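Local coordinates for protein probable exosome complex exonuclease 1 (Archaeoglobus fulgidus, PDB 3M7N) that probably degrades RNA from the 3' end as the catalytic Rrp41 subunit of the archaeal exosome and may also synthesize heteromeric RNA tails, at residues R27-G41 with Y44-G58. The protein carries 1 engineered substitution. Numbering follows the deposited sequence.
Sequences RPIKIEASVLKRADG and YLEMGKNKVIAAVFG
Pro28 O is gripped twice: Gly48 N meets it at 2.8 Å, and a water that also bonds Gly48 O donates to it. Arg27 lays CB against Gly48 CA. Its chain bends at chi3 (-60°), bringing the guanidinium over Met47 O, which lies 3.8 Å above the centre of the plane. That carbonyl already accepts from Asn50 N and Asn50 ND2, closing the type II' turn from Met47 to Asn50, while Asn50 OD1 accepts from Asp133 N; Asp174 meets the Arg27 charge. Antiparallel pairing then runs on through Lys30 with Glu46 and Glu32 with Tyr44. On the face turned to helices 136-150 and 212-248, Ile31 and Leu45 lie side by side, CG1 of Ile31 3.3 Å from CD2 of Leu45. On the other face, Tyr44 OH bonds Glu46 OE1 in the plane of the ring. Further along, Leu36 CD2 and Ile53 CD1 meet tip to tip at 4.0 Å. A classic beta bulge sets Asp40 and Gly41 opposite Val56, and the anti lone pair of Asp40 OD2 receives Gly58 N at 2.9 Å. Strands 29-33, 41-47 and 50-60 thus form an antiparallel meander, part of the mixed sheet packed on helices in the RNase PH fold.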
loop_
_atom_site.group_PDB
_atom_site.type_symbol
_atom_site.label_atom_id
_atom_site.label_comp_id
_atom_site.label_asym_id
_atom_site.label_seq_id
_atom_site.Cartn_x
_atom_site.Cartn_y
_atom_site.Cartn_z
ATOM N N ARG E 27 5.812 16.997 38.286
ATOM C CA ARG E 27 4.676 16.173 38.691
ATOM C C ARG E 27 5.207 14.842 39.209
ATOM O O ARG E 27 6.317 14.452 38.861
ATOM C CB ARG E 27 3.726 15.949 37.509
ATOM C CG ARG E 27 2.867 17.171 37.125
ATOM C CD ARG E 27 2.086 16.915 35.821
ATOM N NE ARG E 27 2.969 16.638 34.688
ATOM C CZ ARG E 27 2.568 16.447 33.428
ATOM N NH1 ARG E 27 3.473 16.225 32.484
ATOM N NH2 ARG E 27 1.275 16.492 33.102
ATOM N N PRO E 28 4.438 14.156 40.068
ATOM C CA PRO E 28 4.833 12.816 40.530
ATOM C C PRO E 28 5.158 11.899 39.353
ATOM O O PRO E 28 4.469 11.908 38.328
ATOM C CB PRO E 28 3.586 12.297 41.255
ATOM C CG PRO E 28 2.852 13.534 41.692
ATOM C CD PRO E 28 3.173 14.612 40.674
ATOM N N ILE E 29 6.203 11.103 39.519
ATOM C CA ILE E 29 6.717 10.259 38.468
ATOM C C ILE E 29 6.970 8.863 39.015
ATOM O O ILE E 29 7.426 8.713 40.146
ATOM C CB ILE E 29 8.015 10.860 37.912
ATOM C CG1 ILE E 29 7.685 12.041 37.005
ATOM C CG2 ILE E 29 8.832 9.844 37.154
ATOM C CD1 ILE E 29 8.902 12.779 36.517
ATOM N N LYS E 30 6.639 7.847 38.216
ATOM C CA LYS E 30 6.963 6.456 38.517
ATOM C C LYS E 30 7.555 5.822 37.259
ATOM O O LYS E 30 7.025 6.011 36.157
ATOM C CB LYS E 30 5.712 5.689 38.945
ATOM C CG LYS E 30 5.993 4.273 39.424
ATOM C CD LYS E 30 4.803 3.315 39.207
ATOM C CE LYS E 30 5.261 1.839 39.199
ATOM N NZ LYS E 30 4.212 0.870 38.752
ATOM N N ILE E 31 8.652 5.089 37.412
ATOM C CA ILE E 31 9.314 4.450 36.284
ATOM C C ILE E 31 9.610 2.996 36.624
ATOM O O ILE E 31 10.258 2.709 37.624
ATOM C CB ILE E 31 10.672 5.109 35.953
ATOM C CG1 ILE E 31 10.522 6.620 35.781
ATOM C CG2 ILE E 31 11.309 4.466 34.704
ATOM C CD1 ILE E 31 11.784 7.296 35.295
ATOM N N GLU E 32 9.157 2.079 35.775
ATOM C CA GLU E 32 9.470 0.667 35.956
ATOM C C GLU E 32 9.937 -0.008 34.662
ATOM O O GLU E 32 9.257 0.034 33.637
ATOM C CB GLU E 32 8.282 -0.086 36.580
ATOM C CG GLU E 32 8.590 -1.560 36.825
ATOM C CD GLU E 32 7.405 -2.348 37.360
ATOM O OE1 GLU E 32 6.407 -1.723 37.801
ATOM O OE2 GLU E 32 7.478 -3.600 37.335
ATOM N N ALA E 33 11.098 -0.641 34.729
ATOM C CA ALA E 33 11.668 -1.351 33.600
ATOM C C ALA E 33 11.247 -2.835 33.568
ATOM O O ALA E 33 10.870 -3.390 34.595
ATOM C CB ALA E 33 13.187 -1.220 33.631
ATOM N N SER E 34 11.320 -3.459 32.384
ATOM C CA SER E 34 10.929 -4.865 32.165
ATOM C C SER E 34 9.542 -5.167 32.671
ATOM O O SER E 34 9.393 -5.894 33.645
ATOM C CB SER E 34 11.891 -5.841 32.845
ATOM O OG SER E 34 13.235 -5.558 32.507
ATOM N N VAL E 35 8.531 -4.602 32.035
ATOM C CA VAL E 35 7.162 -4.876 32.425
ATOM C C VAL E 35 6.442 -5.718 31.370
ATOM O O VAL E 35 5.286 -6.107 31.558
ATOM C CB VAL E 35 6.384 -3.589 32.642
ATOM C CG1 VAL E 35 6.933 -2.831 33.878
ATOM C CG2 VAL E 35 6.399 -2.734 31.356
ATOM N N LEU E 36 7.128 -5.987 30.267
ATOM C CA LEU E 36 6.572 -6.790 29.185
ATOM C C LEU E 36 7.426 -8.020 28.921
ATOM O O LEU E 36 8.640 -7.926 28.759
ATOM C CB LEU E 36 6.457 -5.981 27.892
ATOM C CG LEU E 36 5.486 -4.813 27.864
ATOM C CD1 LEU E 36 5.504 -4.151 26.491
ATOM C CD2 LEU E 36 4.089 -5.267 28.212
ATOM N N LYS E 37 6.770 -9.169 28.858
ATOM C CA LYS E 37 7.421 -10.434 28.553
ATOM C C LYS E 37 7.937 -10.512 27.118
ATOM O O LYS E 37 9.058 -10.954 26.882
ATOM C CB LYS E 37 6.428 -11.568 28.796
ATOM C CG LYS E 37 6.960 -12.964 28.545
ATOM C CD LYS E 37 5.943 -13.987 29.046
ATOM C CE LYS E 37 6.410 -15.407 28.821
ATOM N NZ LYS E 37 5.500 -16.358 29.532
ATOM N N ARG E 38 7.118 -10.092 26.162
ATOM C CA ARG E 38 7.440 -10.334 24.750
ATOM C C ARG E 38 8.426 -9.349 24.101
ATOM O O ARG E 38 9.039 -9.665 23.085
ATOM C CB ARG E 38 6.162 -10.491 23.905
ATOM C CG ARG E 38 5.347 -11.759 24.248
ATOM C CD ARG E 38 6.133 -13.051 23.933
ATOM N NE ARG E 38 5.677 -14.217 24.707
ATOM C CZ ARG E 38 6.190 -15.451 24.608
ATOM N NH1 ARG E 38 5.715 -16.436 25.355
ATOM N NH2 ARG E 38 7.185 -15.711 23.767
ATOM N N ALA E 39 8.603 -8.173 24.691
ATOM C CA ALA E 39 9.523 -7.191 24.128
ATOM C C ALA E 39 10.973 -7.433 24.552
ATOM O O ALA E 39 11.236 -7.963 25.627
ATOM C CB ALA E 39 9.079 -5.778 24.499
ATOM N N ASP E 40 11.918 -7.052 23.703
ATOM C CA ASP E 40 13.319 -7.076 24.103
ATOM C C ASP E 40 13.605 -6.109 25.263
ATOM O O ASP E 40 14.457 -6.374 26.101
ATOM C CB ASP E 40 14.208 -6.756 22.910
ATOM C CG ASP E 40 14.076 -7.791 21.799
ATOM O OD1 ASP E 40 13.971 -8.993 22.124
ATOM O OD2 ASP E 40 14.066 -7.417 20.607
ATOM N N GLY E 41 12.889 -4.990 25.311
ATOM C CA GLY E 41 13.031 -4.054 26.404
ATOM C C GLY E 41 11.758 -3.262 26.593
ATOM O O GLY E 41 11.019 -3.007 25.642
ATOM N N TYR E 44 7.278 0.870 31.895
ATOM C CA TYR E 44 6.047 1.568 32.256
ATOM C C TYR E 44 6.392 2.845 33.051
ATOM O O TYR E 44 7.255 2.836 33.922
ATOM C CB TYR E 44 5.074 0.673 33.034
ATOM C CG TYR E 44 3.831 1.412 33.496
ATOM C CD1 TYR E 44 2.796 1.701 32.615
ATOM C CD2 TYR E 44 3.699 1.828 34.804
ATOM C CE1 TYR E 44 1.651 2.394 33.044
ATOM C CE2 TYR E 44 2.568 2.518 35.236
ATOM C CZ TYR E 44 1.553 2.802 34.353
ATOM O OH TYR E 44 0.432 3.477 34.782
ATOM N N LEU E 45 5.729 3.946 32.729
ATOM C CA LEU E 45 6.149 5.248 33.203
ATOM C C LEU E 45 4.911 6.057 33.453
ATOM O O LEU E 45 3.994 6.079 32.631
ATOM C CB LEU E 45 6.996 5.928 32.142
ATOM C CG LEU E 45 7.730 7.280 32.179
ATOM C CD1 LEU E 45 6.871 8.457 32.644
ATOM C CD2 LEU E 45 9.081 7.214 32.866
ATOM N N GLU E 46 4.876 6.686 34.617
ATOM C CA GLU E 46 3.871 7.680 34.920
ATOM C C GLU E 46 4.559 9.037 35.080
ATOM O O GLU E 46 5.728 9.131 35.479
ATOM C CB GLU E 46 3.093 7.288 36.176
ATOM C CG GLU E 46 2.130 6.123 35.967
ATOM C CD GLU E 46 1.459 5.662 37.261
ATOM O OE1 GLU E 46 0.835 4.576 37.264
ATOM O OE2 GLU E 46 1.564 6.381 38.284
ATOM N N MET E 47 3.830 10.084 34.747
ATOM C CA MET E 47 4.362 11.425 34.811
ATOM C C MET E 47 3.154 12.312 34.929
ATOM O O MET E 47 2.506 12.629 33.928
ATOM C CB MET E 47 5.127 11.727 33.535
ATOM C CG MET E 47 5.766 13.075 33.462
ATOM S SD MET E 47 6.931 13.132 32.096
ATOM C CE MET E 47 7.932 14.563 32.532
ATOM N N GLY E 48 2.830 12.694 36.158
ATOM C CA GLY E 48 1.552 13.328 36.414
ATOM C C GLY E 48 0.453 12.335 36.062
ATOM O O GLY E 48 0.518 11.162 36.429
ATOM N N LYS E 49 -0.550 12.796 35.329
ATOM C CA LYS E 49 -1.640 11.923 34.938
ATOM C C LYS E 49 -1.328 11.122 33.692
ATOM O O LYS E 49 -2.134 10.286 33.282
ATOM C CB LYS E 49 -2.923 12.717 34.731
ATOM C CG LYS E 49 -3.496 13.278 36.005
ATOM C CD LYS E 49 -4.808 13.999 35.735
ATOM C CE LYS E 49 -5.223 14.824 36.948
ATOM N NZ LYS E 49 -4.844 14.133 38.223
ATOM N N ASN E 50 -0.172 11.370 33.081
ATOM C CA ASN E 50 0.230 10.592 31.915
ATOM C C ASN E 50 0.506 9.182 32.342
ATOM O O ASN E 50 1.156 8.964 33.362
ATOM C CB ASN E 50 1.499 11.146 31.262
ATOM C CG ASN E 50 1.252 12.435 30.505
ATOM O OD1 ASN E 50 0.537 12.446 29.496
ATOM N ND2 ASN E 50 1.839 13.537 30.992
ATOM N N LYS E 51 0.017 8.218 31.572
ATOM C CA LYS E 51 0.412 6.825 31.792
ATOM C C LYS E 51 0.793 6.217 30.469
ATOM O O LYS E 51 -0.046 6.061 29.592
ATOM C CB LYS E 51 -0.716 6.018 32.422
ATOM C CG LYS E 51 -1.195 6.565 33.739
ATOM C CD LYS E 51 -1.985 5.516 34.510
ATOM C CE LYS E 51 -2.644 6.141 35.731
ATOM N NZ LYS E 51 -3.423 5.115 36.444
ATOM N N VAL E 52 2.062 5.868 30.325
ATOM C CA VAL E 52 2.554 5.420 29.041
ATOM C C VAL E 52 3.316 4.134 29.195
ATOM O O VAL E 52 3.809 3.813 30.277
ATOM C CB VAL E 52 3.501 6.465 28.403
ATOM C CG1 VAL E 52 2.864 7.838 28.423
ATOM C CG2 VAL E 52 4.830 6.493 29.122
ATOM N N ILE E 53 3.408 3.394 28.097
ATOM C CA ILE E 53 4.217 2.188 28.065
ATOM C C ILE E 53 5.080 2.115 26.790
ATOM O O ILE E 53 4.647 2.485 25.702
ATOM C CB ILE E 53 3.349 0.912 28.306
ATOM C CG1 ILE E 53 4.248 -0.321 28.403
ATOM C CG2 ILE E 53 2.268 0.761 27.242
ATOM C CD1 ILE E 53 3.622 -1.445 29.209
ATOM N N ALA E 54 6.316 1.669 26.932
ATOM C CA ALA E 54 7.244 1.669 25.814
ATOM C C ALA E 54 7.790 0.282 25.629
ATOM O O ALA E 54 7.957 -0.461 26.595
ATOM C CB ALA E 54 8.407 2.647 26.057
ATOM N N ALA E 55 8.113 -0.041 24.381
ATOM C CA ALA E 55 8.583 -1.367 24.033
ATOM C C ALA E 55 9.593 -1.267 22.907
ATOM O O ALA E 55 9.425 -0.491 21.957
ATOM C CB ALA E 55 7.397 -2.258 23.623
ATOM N N VAL E 56 10.637 -2.071 23.017
ATOM C CA VAL E 56 11.704 -2.093 22.043
ATOM C C VAL E 56 11.938 -3.496 21.481
ATOM O O VAL E 56 12.007 -4.484 22.221
ATOM C CB VAL E 56 13.007 -1.576 22.670
ATOM C CG1 VAL E 56 14.206 -1.837 21.743
ATOM C CG2 VAL E 56 12.870 -0.094 23.001
ATOM N N PHE E 57 12.080 -3.568 20.165
ATOM C CA PHE E 57 12.400 -4.817 19.483
ATOM C C PHE E 57 13.546 -4.527 18.546
ATOM O O PHE E 57 13.430 -3.653 17.686
ATOM C CB PHE E 57 11.205 -5.310 18.663
ATOM C CG PHE E 57 9.947 -5.484 19.463
ATOM C CD1 PHE E 57 9.114 -4.403 19.718
ATOM C CD2 PHE E 57 9.589 -6.726 19.957
ATOM C CE1 PHE E 57 7.933 -4.557 20.461
ATOM C CE2 PHE E 57 8.408 -6.889 20.707
ATOM C CZ PHE E 57 7.584 -5.803 20.959
ATOM N N GLY E 58 14.649 -5.248 18.708
ATOM C CA GLY E 58 15.806 -5.064 17.858
ATOM C C GLY E 58 17.091 -5.217 18.638
ATOM O O GLY E 58 17.064 -5.386 19.851
HETATM O O HOH W 1 -0.904 15.675 35.239
HETATM O O HOH W 2 2.244 10.392 38.613
#